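Local coordinates for protein N-acetylglucosamine-6-phosphate deacetylase (Thermotoga maritima, PDB 1O12) that probably removes the acetyl group of N-acetylglucosamine 6-phosphate by hydrolysis, using one divalent metal cation per subunit, at residues 206-211 with 235-240; 210-215 with 243-248; 261-266 with 331-336; 187-192 with 222-227; 182-187 with 202-207. One frame throughout, in Å; residues are numbered along the deposited sequence.

Contact 1: residues 206-211 with 235-240; sequences RITHFP and KLELIC. With FE (Fe (III) ion), chain C.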
# COMPACT_ATOMS: atom_id res chain seq x y z
N ARG A 206 -11.97 7.51 -9.39
CA ARG A 206 -10.82 8.37 -9.38
C ARG A 206 -10.63 9.10 -8.02
O ARG A 206 -11.60 9.45 -7.35
CB ARG A 206 -10.99 9.36 -10.54
CG ARG A 206 -9.83 10.24 -10.90
CD ARG A 206 -10.29 11.20 -11.96
NE ARG A 206 -9.21 11.97 -12.53
CZ ARG A 206 -8.56 12.96 -11.92
NH1 ARG A 206 -8.90 13.32 -10.70
NH2 ARG A 206 -7.56 13.59 -12.57
N ILE A 207 -9.38 9.31 -7.62
CA ILE A 207 -9.07 10.05 -6.39
C ILE A 207 -8.18 11.29 -6.68
O ILE A 207 -7.15 11.18 -7.37
CB ILE A 207 -8.41 9.12 -5.38
CG1 ILE A 207 -9.43 8.07 -4.95
CG2 ILE A 207 -7.89 9.93 -4.18
CD1 ILE A 207 -8.92 7.10 -3.93
N THR A 208 -8.60 12.46 -6.18
CA THR A 208 -7.92 13.75 -6.41
C THR A 208 -6.68 13.91 -5.51
O THR A 208 -6.74 13.69 -4.30
CB THR A 208 -8.96 14.95 -6.24
OG1 THR A 208 -9.98 14.81 -7.23
CG2 THR A 208 -8.31 16.33 -6.42
N HIS A 209 -5.59 14.33 -6.14
CA HIS A 209 -4.25 14.43 -5.55
C HIS A 209 -4.05 13.58 -4.29
O HIS A 209 -4.06 14.06 -3.16
CB HIS A 209 -3.78 15.89 -5.33
CG HIS A 209 -4.73 16.75 -4.57
ND1 HIS A 209 -5.45 16.29 -3.49
CD2 HIS A 209 -5.07 18.05 -4.73
CE1 HIS A 209 -6.20 17.27 -3.02
NE2 HIS A 209 -5.99 18.34 -3.75
N PHE A 210 -3.90 12.28 -4.55
CA PHE A 210 -3.68 11.23 -3.55
C PHE A 210 -2.25 11.37 -3.02
O PHE A 210 -1.30 11.51 -3.80
CB PHE A 210 -3.85 9.87 -4.24
CG PHE A 210 -3.58 8.68 -3.35
CD1 PHE A 210 -4.63 8.00 -2.74
CD2 PHE A 210 -2.28 8.22 -3.15
CE1 PHE A 210 -4.41 6.90 -1.94
CE2 PHE A 210 -2.03 7.11 -2.36
CZ PHE A 210 -3.10 6.45 -1.75
N PRO A 211 -2.07 11.28 -1.70
CA PRO A 211 -3.10 11.07 -0.68
C PRO A 211 -3.37 12.35 0.10
O PRO A 211 -3.91 12.30 1.20
CB PRO A 211 -2.47 10.03 0.20
CG PRO A 211 -1.08 10.59 0.30
CD PRO A 211 -0.74 11.02 -1.12
N LYS A 235 -8.14 5.25 -10.38
CA LYS A 235 -6.87 5.88 -10.69
C LYS A 235 -6.55 6.95 -9.64
O LYS A 235 -7.47 7.54 -9.06
CB LYS A 235 -6.89 6.47 -12.10
CG LYS A 235 -7.31 5.49 -13.18
CD LYS A 235 -6.94 6.03 -14.56
CE LYS A 235 -7.39 5.10 -15.68
NZ LYS A 235 -7.03 3.68 -15.39
N LEU A 236 -5.27 7.22 -9.40
CA LEU A 236 -4.90 8.21 -8.41
C LEU A 236 -4.10 9.32 -9.04
O LEU A 236 -3.14 9.05 -9.77
CB LEU A 236 -4.06 7.59 -7.30
CG LEU A 236 -4.49 6.24 -6.69
CD1 LEU A 236 -3.50 5.82 -5.62
CD2 LEU A 236 -5.89 6.39 -6.12
N GLU A 237 -4.46 10.57 -8.78
CA GLU A 237 -3.64 11.60 -9.36
C GLU A 237 -2.51 11.89 -8.35
O GLU A 237 -2.73 11.85 -7.16
CB GLU A 237 -4.48 12.83 -9.78
CG GLU A 237 -4.94 13.77 -8.72
CD GLU A 237 -5.80 14.92 -9.28
OE1 GLU A 237 -5.91 15.94 -8.58
OE2 GLU A 237 -6.36 14.82 -10.40
N LEU A 238 -1.31 12.13 -8.85
CA LEU A 238 -0.17 12.39 -7.99
C LEU A 238 0.59 13.68 -8.36
O LEU A 238 0.87 13.92 -9.53
CB LEU A 238 0.83 11.24 -8.09
CG LEU A 238 0.51 9.76 -7.95
CD1 LEU A 238 1.86 9.01 -8.00
CD2 LEU A 238 -0.24 9.45 -6.64
N ILE A 239 0.93 14.50 -7.38
CA ILE A 239 1.70 15.71 -7.65
C ILE A 239 3.17 15.36 -7.42
O ILE A 239 3.59 15.26 -6.28
CB ILE A 239 1.29 16.86 -6.71
CG1 ILE A 239 -0.18 17.22 -6.94
CG2 ILE A 239 2.21 18.08 -6.93
CD1 ILE A 239 -0.79 18.01 -5.79
N CYS A 240 3.95 15.18 -8.49
CA CYS A 240 5.35 14.80 -8.32
C CYS A 240 6.38 15.88 -8.16
O CYS A 240 7.33 15.96 -8.93
CB CYS A 240 5.79 13.90 -9.45
SG CYS A 240 4.94 12.39 -9.36
FE FE C . -7.01 20.39 -3.37
O HOH W 1 -0.48 14.07 -5.05
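Arg206 and Glu237 join two neighbouring parallel strands through a salt bridge made end-on: NH1 and NH2 of Arg206 both close on one oxygen, OE2 of Glu237, the nearer being NH2 at 2.8 Å. Because the guanidinium and carboxylate planes stand 84° apart, the pair is a fork on a single atom and not a flat pairing of two nitrogens with two oxygens. NH2 comes in nearly along the C-O axis of Glu237, whereas NH1 arrives from above the carboxylate plane. An extended arginine chain, with CG anti to the backbone N (chi1 -171°), spans the distance, and its NE pairs with Glu336. The other oxygen of Glu237, OE1, is bonded to His61 ND1.

Leu236 faces the opposite way from this charged cluster and splits its two methyls. CD1 stands over the centre of the Phe210 ring in a CH-pi contact, 3.5 Å from the centroid, while CD2 lies alongside Ile207, 3.8 Å from its CB. The two side chains of that second pair point the same way.

Backbone bonds set the register: Ile207 N to Lys235 O at 3.0 Å, Glu237 N to Ile207 O at 3.1 Å, and Phe210 N to Glu237 O at 2.9 Å. A water then links Phe210 O to Ile239 N. Ile239 CD1 rests on His209 CB, and NE2 of His209 binds the iron(III) ion at 2.3 Å with His188 and Glu127. A metal ligand carried at the C-terminal end of a barrel strand is characteristic of the TIM-barrel metallo-dependent hydrolases.

Contact 2: residues 210-215 with 243-248; sequences FPNGLK and VHLSRE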
# COMPACT_ATOMS: atom_id res chain seq x y z
N PHE A 210 -3.90 12.28 -4.55
CA PHE A 210 -3.68 11.23 -3.55
C PHE A 210 -2.25 11.37 -3.02
O PHE A 210 -1.30 11.51 -3.80
CB PHE A 210 -3.85 9.87 -4.24
CG PHE A 210 -3.58 8.68 -3.35
CD1 PHE A 210 -4.63 8.00 -2.74
CD2 PHE A 210 -2.28 8.22 -3.15
CE1 PHE A 210 -4.41 6.90 -1.94
CE2 PHE A 210 -2.03 7.11 -2.36
CZ PHE A 210 -3.10 6.45 -1.75
N PRO A 211 -2.07 11.28 -1.70
CA PRO A 211 -3.10 11.07 -0.68
C PRO A 211 -3.37 12.35 0.10
O PRO A 211 -3.91 12.30 1.20
CB PRO A 211 -2.47 10.03 0.20
CG PRO A 211 -1.08 10.59 0.30
CD PRO A 211 -0.74 11.02 -1.12
N ASN A 212 -2.98 13.49 -0.45
CA ASN A 212 -3.21 14.74 0.28
C ASN A 212 -4.72 15.00 0.42
O ASN A 212 -5.49 14.80 -0.52
CB ASN A 212 -2.57 15.94 -0.44
CG ASN A 212 -1.16 15.63 -0.98
OD1 ASN A 212 -0.98 15.43 -2.19
ND2 ASN A 212 -0.17 15.61 -0.08
N GLY A 213 -5.14 15.44 1.60
CA GLY A 213 -6.55 15.74 1.82
C GLY A 213 -7.44 14.55 2.07
O GLY A 213 -8.62 14.55 1.72
N LEU A 214 -6.88 13.51 2.68
CA LEU A 214 -7.65 12.31 2.98
C LEU A 214 -7.26 11.77 4.35
O LEU A 214 -6.19 12.10 4.88
CB LEU A 214 -7.37 11.24 1.93
CG LEU A 214 -7.70 11.66 0.49
CD1 LEU A 214 -6.75 10.93 -0.46
CD2 LEU A 214 -9.17 11.36 0.17
N LYS A 215 -8.14 10.98 4.94
CA LYS A 215 -7.79 10.40 6.22
C LYS A 215 -6.75 9.34 5.85
O LYS A 215 -6.85 8.70 4.79
CB LYS A 215 -9.00 9.74 6.87
CG LYS A 215 -8.73 9.25 8.29
CD LYS A 215 -9.11 10.29 9.36
CE LYS A 215 -10.62 10.39 9.56
NZ LYS A 215 -10.96 11.51 10.46
N VAL A 243 7.40 17.29 -2.71
CA VAL A 243 6.86 17.85 -1.48
C VAL A 243 5.48 17.27 -1.12
O VAL A 243 5.28 16.83 0.01
CB VAL A 243 6.78 19.38 -1.61
CG1 VAL A 243 6.35 20.01 -0.29
CG2 VAL A 243 8.15 19.91 -2.06
N HIS A 244 4.52 17.29 -2.06
CA HIS A 244 3.20 16.72 -1.80
C HIS A 244 3.32 15.22 -1.47
O HIS A 244 2.49 14.66 -0.75
CB HIS A 244 2.26 16.93 -2.98
CG HIS A 244 1.76 18.34 -3.09
ND1 HIS A 244 2.56 19.38 -3.51
CD2 HIS A 244 0.57 18.89 -2.75
CE1 HIS A 244 1.89 20.51 -3.42
NE2 HIS A 244 0.68 20.24 -2.96
N LEU A 245 4.35 14.59 -2.02
CA LEU A 245 4.69 13.19 -1.73
C LEU A 245 6.21 13.12 -1.76
O LEU A 245 6.86 13.82 -2.56
CB LEU A 245 4.21 12.22 -2.80
CG LEU A 245 2.75 11.95 -3.09
CD1 LEU A 245 2.17 13.13 -3.84
CD2 LEU A 245 2.69 10.68 -3.96
N SER A 246 6.79 12.28 -0.92
CA SER A 246 8.24 12.15 -0.97
C SER A 246 8.54 11.16 -2.08
O SER A 246 7.65 10.42 -2.54
CB SER A 246 8.78 11.62 0.36
OG SER A 246 8.29 10.31 0.64
N ARG A 247 9.79 11.12 -2.51
CA ARG A 247 10.17 10.18 -3.53
C ARG A 247 9.81 8.74 -3.06
O ARG A 247 9.31 7.93 -3.84
CB ARG A 247 11.67 10.36 -3.85
CG ARG A 247 12.60 9.24 -3.35
CD ARG A 247 13.40 8.57 -4.50
NE ARG A 247 14.27 9.52 -5.18
CZ ARG A 247 14.92 9.27 -6.33
NH1 ARG A 247 15.70 10.21 -6.88
NH2 ARG A 247 14.77 8.09 -6.93
N GLU A 248 10.01 8.41 -1.79
CA GLU A 248 9.65 7.07 -1.34
C GLU A 248 8.14 6.77 -1.50
O GLU A 248 7.77 5.69 -1.94
CB GLU A 248 10.05 6.86 0.12
CG GLU A 248 11.53 7.02 0.36
CD GLU A 248 12.00 8.47 0.17
OE1 GLU A 248 11.34 9.38 0.73
OE2 GLU A 248 13.04 8.69 -0.52
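Asn212 turns its amide almost perpendicular to the imidazole of His244, the planes 88° apart, and OD1 meets that ring at its edge, in plane, 3.8 Å from CD2 of His244. Phe210 is the other flat group, with CB of Pro211 centred over one ring face at 3.7 Å above the plane, opposite the face taken by Leu236.

The polar link comes from the other end of the Asn212 amide. Its ND2 donates to the backbone O of His244 at 2.9 Å in a nearly straight bond, 166° at the hydrogen, that lies in the plane of the amide and uses a lone pair in the carbonyl plane. Placing CG beside the backbone N (chi1 -42°) sends the amide across to the 243-248 segment. The same carbonyl takes a weak bond from His219 ND1 of the second subunit, while His244 ND1 is held by Asp241.

Leu245 adds an apolar border, its CG 4.1 Å from CD of Pro211 and its CD1 3.8 Å from the carbonyl O of Phe210. The cis peptide before Pro211 leads into a type II beta turn from Pro211 to Leu214, with Gly213 at positive phi. Ser246 is the N-cap of helix 247-257; its OG caps Met249 N weakly and is hydrogen-bonded to Arg220 O of the second subunit. Asn212, Gly213 and His244 are predicted to bind substrate, consistent with two loops at the C-terminal ends of the barrel strands pairing at the rim of an active-site pocket beside the subunit interface.

Contact 3: residues 261-266 with 331-336; sequences GIVLVT and YNSCVE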
# COMPACT_ATOMS: atom_id res chain seq x y z
N GLY A 261 -2.48 2.85 -13.05
CA GLY A 261 -3.36 3.46 -12.07
C GLY A 261 -2.95 4.82 -11.54
O GLY A 261 -3.42 5.23 -10.48
N ILE A 262 -2.09 5.53 -12.27
CA ILE A 262 -1.62 6.85 -11.84
C ILE A 262 -1.82 7.93 -12.90
O ILE A 262 -1.54 7.75 -14.08
CB ILE A 262 -0.14 6.78 -11.47
CG1 ILE A 262 0.01 6.10 -10.11
CG2 ILE A 262 0.48 8.15 -11.49
CD1 ILE A 262 1.41 5.52 -9.90
N VAL A 263 -2.31 9.08 -12.46
CA VAL A 263 -2.53 10.18 -13.37
C VAL A 263 -1.65 11.34 -12.97
O VAL A 263 -1.81 11.89 -11.87
CB VAL A 263 -4.00 10.59 -13.33
CG1 VAL A 263 -4.17 12.05 -13.79
CG2 VAL A 263 -4.78 9.70 -14.24
N LEU A 264 -0.71 11.72 -13.82
CA LEU A 264 0.16 12.85 -13.44
C LEU A 264 -0.68 14.12 -13.46
O LEU A 264 -1.58 14.28 -14.27
CB LEU A 264 1.35 12.95 -14.39
CG LEU A 264 2.70 12.58 -13.76
CD1 LEU A 264 2.52 11.52 -12.71
CD2 LEU A 264 3.68 12.13 -14.82
N VAL A 265 -0.36 15.03 -12.56
CA VAL A 265 -1.12 16.26 -12.44
C VAL A 265 -0.14 17.35 -11.95
O VAL A 265 0.90 17.05 -11.36
CB VAL A 265 -2.28 16.01 -11.40
CG1 VAL A 265 -2.32 17.06 -10.37
CG2 VAL A 265 -3.62 15.85 -12.12
N THR A 266 -0.47 18.61 -12.17
CA THR A 266 0.42 19.66 -11.74
C THR A 266 -0.06 20.37 -10.46
O THR A 266 0.74 20.59 -9.55
CB THR A 266 0.60 20.66 -12.93
OG1 THR A 266 1.99 21.01 -13.06
CG2 THR A 266 -0.25 21.89 -12.77
N TYR A 331 -2.22 9.18 -21.54
CA TYR A 331 -3.17 8.12 -21.81
C TYR A 331 -4.20 7.84 -20.69
O TYR A 331 -5.39 7.73 -20.97
CB TYR A 331 -2.44 6.82 -22.18
CG TYR A 331 -3.37 5.70 -22.56
CD1 TYR A 331 -4.16 5.79 -23.71
CD2 TYR A 331 -3.49 4.57 -21.76
CE1 TYR A 331 -5.05 4.78 -24.06
CE2 TYR A 331 -4.37 3.55 -22.09
CZ TYR A 331 -5.15 3.66 -23.24
OH TYR A 331 -6.02 2.66 -23.56
N ASN A 332 -3.75 7.73 -19.45
CA ASN A 332 -4.68 7.47 -18.37
C ASN A 332 -5.79 8.54 -18.28
O ASN A 332 -6.96 8.20 -18.15
CB ASN A 332 -3.94 7.31 -17.03
CG ASN A 332 -3.06 6.03 -16.99
OD1 ASN A 332 -3.26 5.09 -17.77
ND2 ASN A 332 -2.09 6.00 -16.07
N SER A 333 -5.45 9.82 -18.39
CA SER A 333 -6.48 10.87 -18.31
C SER A 333 -7.39 10.76 -19.51
O SER A 333 -8.60 10.88 -19.38
CB SER A 333 -5.86 12.27 -18.35
OG SER A 333 -4.90 12.43 -17.35
N CYS A 334 -6.80 10.54 -20.67
CA CYS A 334 -7.59 10.44 -21.87
C CYS A 334 -8.65 9.37 -21.70
O CYS A 334 -9.78 9.55 -22.11
CB CYS A 334 -6.70 10.11 -23.07
SG CYS A 334 -5.77 11.50 -23.73
N VAL A 335 -8.29 8.25 -21.07
CA VAL A 335 -9.24 7.17 -20.87
C VAL A 335 -10.32 7.62 -19.92
O VAL A 335 -11.49 7.32 -20.10
CB VAL A 335 -8.56 5.87 -20.32
CG1 VAL A 335 -9.63 4.88 -19.82
CG2 VAL A 335 -7.72 5.21 -21.41
N GLU A 336 -9.95 8.39 -18.90
CA GLU A 336 -10.96 8.82 -17.95
C GLU A 336 -11.95 9.78 -18.56
O GLU A 336 -13.16 9.69 -18.34
CB GLU A 336 -10.32 9.49 -16.74
CG GLU A 336 -9.40 8.61 -15.97
CD GLU A 336 -9.04 9.18 -14.62
OE1 GLU A 336 -8.55 10.35 -14.53
OE2 GLU A 336 -9.26 8.44 -13.63
O HOH W 2 -2.31 13.13 -16.86
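Asn332 supplies the direct hydrogen bond between residues 331-336 and strand 262-265: its ND2 donates to the carbonyl O of Ile262 at 2.7 Å, with 162° at the hydrogen. CG of Asn332 lies anti to its own carbonyl carbon, beside the backbone N, which turns the amide toward Ile262. The acceptor lies in the plane of the Asn332 amide, but the donor is tilted 32° from the carbonyl plane. The same nitrogen also reaches Ala259 O, so one amide serves two backbone acceptors. With an alanine here, both carbonyls would probably lose their shared donor, and residues 331-336 their direct hydrogen bond to the strand. Water gives an indirect link, lying 2.7 Å from Ser333 OG and 2.9 Å from Leu264 O.

Within the TIM barrel of the amidohydrolase family, this helix passes a parallel barrel strand at 104°, their axes approaching to 7.9 Å, far from the alignment of a helix lying along the strands.

Van der Waals contact centres on Val263, whose two methyls part over the helix. CG2 touches CB of Asn332 at 3.8 Å, the two side chains sliding past each other in opposite directions, and lies 3.8 Å from OE1 of Glu336, which is salt-bridged to Arg206. CG1 meets Ser333 OG at 3.7 Å.

Contact 4: residues 187-192 with 222-227; sequences GHSIAT and IGITGA. With FE (Fe (III) ion), chain C.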
# COMPACT_ATOMS: atom_id res chain seq x y z
N GLY A 187 -11.94 13.45 -3.24
CA GLY A 187 -10.85 14.19 -2.65
C GLY A 187 -11.38 15.14 -1.58
O GLY A 187 -12.57 15.47 -1.57
N HIS A 188 -10.48 15.57 -0.68
CA HIS A 188 -10.81 16.48 0.42
C HIS A 188 -11.94 15.88 1.23
O HIS A 188 -12.95 16.51 1.46
CB HIS A 188 -11.22 17.83 -0.15
CG HIS A 188 -10.10 18.53 -0.85
ND1 HIS A 188 -9.03 19.08 -0.17
CD2 HIS A 188 -9.87 18.74 -2.17
CE1 HIS A 188 -8.19 19.61 -1.04
NE2 HIS A 188 -8.67 19.42 -2.26
N SER A 189 -11.73 14.65 1.67
CA SER A 189 -12.75 13.92 2.39
C SER A 189 -12.23 13.08 3.54
O SER A 189 -11.05 12.72 3.59
CB SER A 189 -13.46 13.01 1.38
OG SER A 189 -13.89 11.79 1.96
N ILE A 190 -13.12 12.76 4.49
CA ILE A 190 -12.72 11.89 5.60
C ILE A 190 -13.52 10.60 5.49
O ILE A 190 -13.48 9.78 6.37
CB ILE A 190 -12.96 12.49 7.01
CG1 ILE A 190 -14.38 13.03 7.13
CG2 ILE A 190 -11.91 13.53 7.31
CD1 ILE A 190 -14.56 13.87 8.40
N ALA A 191 -14.23 10.45 4.39
CA ALA A 191 -15.04 9.26 4.17
C ALA A 191 -14.30 7.94 4.45
O ALA A 191 -13.09 7.79 4.21
CB ALA A 191 -15.58 9.26 2.75
N THR A 192 -15.07 6.98 4.94
CA THR A 192 -14.56 5.67 5.26
C THR A 192 -14.50 4.88 3.97
O THR A 192 -14.90 5.36 2.92
CB THR A 192 -15.50 4.95 6.22
OG1 THR A 192 -16.80 4.84 5.60
CG2 THR A 192 -15.64 5.72 7.53
N ILE A 222 -9.52 1.42 6.45
CA ILE A 222 -8.53 1.79 5.45
C ILE A 222 -8.89 3.09 4.73
O ILE A 222 -8.02 3.73 4.12
CB ILE A 222 -8.28 0.63 4.44
CG1 ILE A 222 -9.51 0.32 3.62
CG2 ILE A 222 -7.86 -0.63 5.22
CD1 ILE A 222 -9.23 -0.67 2.51
N GLY A 223 -10.16 3.48 4.85
CA GLY A 223 -10.64 4.72 4.25
C GLY A 223 -10.46 4.88 2.74
O GLY A 223 -10.19 3.90 2.01
N ILE A 224 -10.61 6.11 2.28
CA ILE A 224 -10.45 6.41 0.86
C ILE A 224 -9.03 6.08 0.40
O ILE A 224 -8.83 5.62 -0.71
CB ILE A 224 -10.72 7.92 0.52
CG1 ILE A 224 -12.19 8.26 0.66
CG2 ILE A 224 -10.29 8.22 -0.92
CD1 ILE A 224 -12.63 9.40 -0.26
N THR A 225 -8.06 6.36 1.25
CA THR A 225 -6.66 6.09 0.93
C THR A 225 -6.48 4.61 0.68
O THR A 225 -5.75 4.22 -0.23
CB THR A 225 -5.76 6.52 2.10
OG1 THR A 225 -6.11 7.86 2.45
CG2 THR A 225 -4.29 6.41 1.74
N GLY A 226 -7.15 3.81 1.49
CA GLY A 226 -7.06 2.37 1.37
C GLY A 226 -7.81 1.88 0.15
O GLY A 226 -7.37 0.94 -0.52
N ALA A 227 -8.94 2.50 -0.12
CA ALA A 227 -9.72 2.15 -1.30
C ALA A 227 -8.85 2.47 -2.49
O ALA A 227 -8.71 1.65 -3.40
CB ALA A 227 -11.00 2.97 -1.35
FE FE C . -7.01 20.39 -3.37
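The loop that carries a ligand of the metal site is packed here against the start of a helix, with Ser189 and Ala191 resting on Ile224. His188, one residue earlier, binds the iron(III) ion through NE2 at 2.2 Å, with Glu127 and His209 completing the protein ligands, and its ND1 is bonded to Lys135 O.

Ser189 makes an ST turn: its OG accepts from the backbone N of Ala191 at 2.8 Å, with 153° at the hydrogen, and has a further bond to Glu167. The end of Ile224 comes up to this oxygen, CD1 lying 3.5 Å from OG of Ser189. CG1 of Ile224 is anti to its own carbonyl carbon (chi1 -70°), which brings CG1 against Ala191, 4.1 Å from its CB, and CD1 against Ser189. A valine at Ser189 would probably undo the turn, leaving the N-H of Ala191 and OE1 of Glu167 without their shared partner.

In the TIM-barrel fold of this family, such loops follow the strands and carry active-site residues; this one runs from strand 183-186 to helix 193-200 and meets helix 223-230 at its beginning.

Backbone meets backbone where Gly223 approaches Thr192, the CA of Gly223 lying 4.2 Å from the CA of Thr192. Gly223 has a positive phi of 57°, which favours glycine. Thr192 is the N-cap of helix 193-200, with its own N bonded to Glu195. Backbone pairing of Ser189 with Gly213 ties the loop to the predicted substrate site.

Contact 5: residues 182-187 with 202-207; sequences IVLSAG and EGVKRI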
# COMPACT_ATOMS: atom_id res chain seq x y z
N ILE A 182 -19.22 14.53 -17.35
CA ILE A 182 -18.42 15.06 -16.25
C ILE A 182 -17.87 13.87 -15.44
O ILE A 182 -18.62 12.97 -15.06
CB ILE A 182 -19.28 15.97 -15.34
CG1 ILE A 182 -19.82 17.15 -16.14
CG2 ILE A 182 -18.45 16.42 -14.14
CD1 ILE A 182 -20.63 18.14 -15.32
N VAL A 183 -16.55 13.85 -15.22
CA VAL A 183 -15.92 12.79 -14.45
C VAL A 183 -15.91 13.18 -12.96
O VAL A 183 -15.48 14.28 -12.62
CB VAL A 183 -14.43 12.54 -14.90
CG1 VAL A 183 -13.76 11.53 -13.95
CG2 VAL A 183 -14.37 12.02 -16.35
N LEU A 184 -16.39 12.29 -12.09
CA LEU A 184 -16.37 12.56 -10.65
C LEU A 184 -15.05 12.08 -10.03
O LEU A 184 -14.49 11.08 -10.45
CB LEU A 184 -17.53 11.85 -9.94
CG LEU A 184 -18.92 12.42 -10.23
CD1 LEU A 184 -19.94 11.72 -9.33
CD2 LEU A 184 -18.92 13.95 -9.96
N SER A 185 -14.54 12.79 -9.04
CA SER A 185 -13.29 12.38 -8.42
C SER A 185 -13.36 12.64 -6.91
O SER A 185 -13.78 13.72 -6.49
CB SER A 185 -12.09 13.15 -9.04
OG SER A 185 -10.84 12.49 -8.78
N ALA A 186 -12.95 11.67 -6.11
CA ALA A 186 -13.01 11.83 -4.66
C ALA A 186 -11.75 12.49 -4.14
O ALA A 186 -10.64 12.15 -4.56
CB ALA A 186 -13.21 10.47 -3.99
N GLY A 187 -11.94 13.45 -3.24
CA GLY A 187 -10.85 14.19 -2.65
C GLY A 187 -11.38 15.14 -1.58
O GLY A 187 -12.57 15.47 -1.57
N GLU A 202 -21.09 2.84 -8.06
CA GLU A 202 -21.86 3.59 -9.05
C GLU A 202 -20.99 4.12 -10.18
O GLU A 202 -21.47 4.87 -11.03
CB GLU A 202 -22.57 4.77 -8.40
CG GLU A 202 -23.62 4.43 -7.35
CD GLU A 202 -24.76 3.52 -7.85
OE1 GLU A 202 -25.20 3.65 -9.03
OE2 GLU A 202 -25.25 2.69 -7.05
N GLY A 203 -19.72 3.74 -10.19
CA GLY A 203 -18.84 4.18 -11.25
C GLY A 203 -17.82 5.25 -10.92
O GLY A 203 -17.06 5.64 -11.80
N VAL A 204 -17.77 5.76 -9.69
CA VAL A 204 -16.74 6.77 -9.41
C VAL A 204 -15.43 6.01 -9.27
O VAL A 204 -15.29 5.17 -8.37
CB VAL A 204 -17.02 7.56 -8.09
CG1 VAL A 204 -15.91 8.56 -7.85
CG2 VAL A 204 -18.41 8.27 -8.15
N LYS A 205 -14.47 6.28 -10.15
CA LYS A 205 -13.22 5.53 -10.05
C LYS A 205 -11.94 6.37 -10.07
O LYS A 205 -10.93 5.97 -10.64
CB LYS A 205 -13.20 4.46 -11.14
CG LYS A 205 -14.33 3.46 -11.01
CD LYS A 205 -14.37 2.53 -12.21
CE LYS A 205 -15.40 1.41 -12.05
NZ LYS A 205 -15.35 0.49 -13.23
N ARG A 206 -11.97 7.51 -9.39
CA ARG A 206 -10.82 8.37 -9.38
C ARG A 206 -10.63 9.10 -8.02
O ARG A 206 -11.60 9.45 -7.35
CB ARG A 206 -10.99 9.36 -10.54
CG ARG A 206 -9.83 10.24 -10.90
CD ARG A 206 -10.29 11.20 -11.96
NE ARG A 206 -9.21 11.97 -12.53
CZ ARG A 206 -8.56 12.96 -11.92
NH1 ARG A 206 -8.90 13.32 -10.70
NH2 ARG A 206 -7.56 13.59 -12.57
N ILE A 207 -9.38 9.31 -7.62
CA ILE A 207 -9.07 10.05 -6.39
C ILE A 207 -8.18 11.29 -6.68
O ILE A 207 -7.15 11.18 -7.37
CB ILE A 207 -8.41 9.12 -5.38
CG1 ILE A 207 -9.43 8.07 -4.95
CG2 ILE A 207 -7.89 9.93 -4.18
CD1 ILE A 207 -8.92 7.10 -3.93
O HOH W 3 -14.36 8.51 -12.05
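Ser185 OG accepts a hydrogen bond from Arg206 NH1 at 2.9 Å, with 156° at the hydrogen, and lies in the guanidinium plane, at its edge. The same hydroxyl is also bonded to Thr208 OG1. Ser185 OG, anti to its backbone N (chi1 -161°), sits against the arginine chain, 3.3 Å from CG of Arg206, with NH1 reaching back to it. Glu336 and Glu237 engage the guanidinium's other N-H groups.

Among the backbone groups, Ala186 N donates to Arg206 O at 2.9 Å. Ala186 O bonds to Thr208 and also receives a CA-H...O contact from Ile207 CA at 3.2 Å. Farther back the segments diverge, and a water takes over, donating to Leu184 O at 3.0 Å and accepting from Lys205 N at 2.9 Å.

Apolar contact fills the remainder: CD1 of Leu184 touches CG2 of Val204 at 4.0 Å, and Val183 crosses the aliphatic part of Arg206 at about a right angle. Gly203 closes helix 193-200 in a Schellman motif just before the chain enters strand 206-207. Strand, helix and neighbouring strand in this succession form the repeating beta-alpha-beta crossover of the TIM barrel.

How the contacts relate
All five contacts are largely buried, but their depth differs: contacts 1 and 3 lie near the centre of the chain, contact 5 is intermediate, and contacts 2 and 4 sit farther out among the loops. Contacts 1 and 5 share strand 206-207, while contacts 1 and 3 engage adjacent strands of one sheet. Charge is concentrated where these three meet, since Arg206 reaches Glu336 of contact 3 as well as its partners in contacts 1 and 5. Contacts 1 and 4 each give one histidine to the iron(III) ion. Loop chemistry dominates contacts 2 and 4, joined by Gly213 O to Ser189 N; contact 2 has the more extensive meeting with the second subunit.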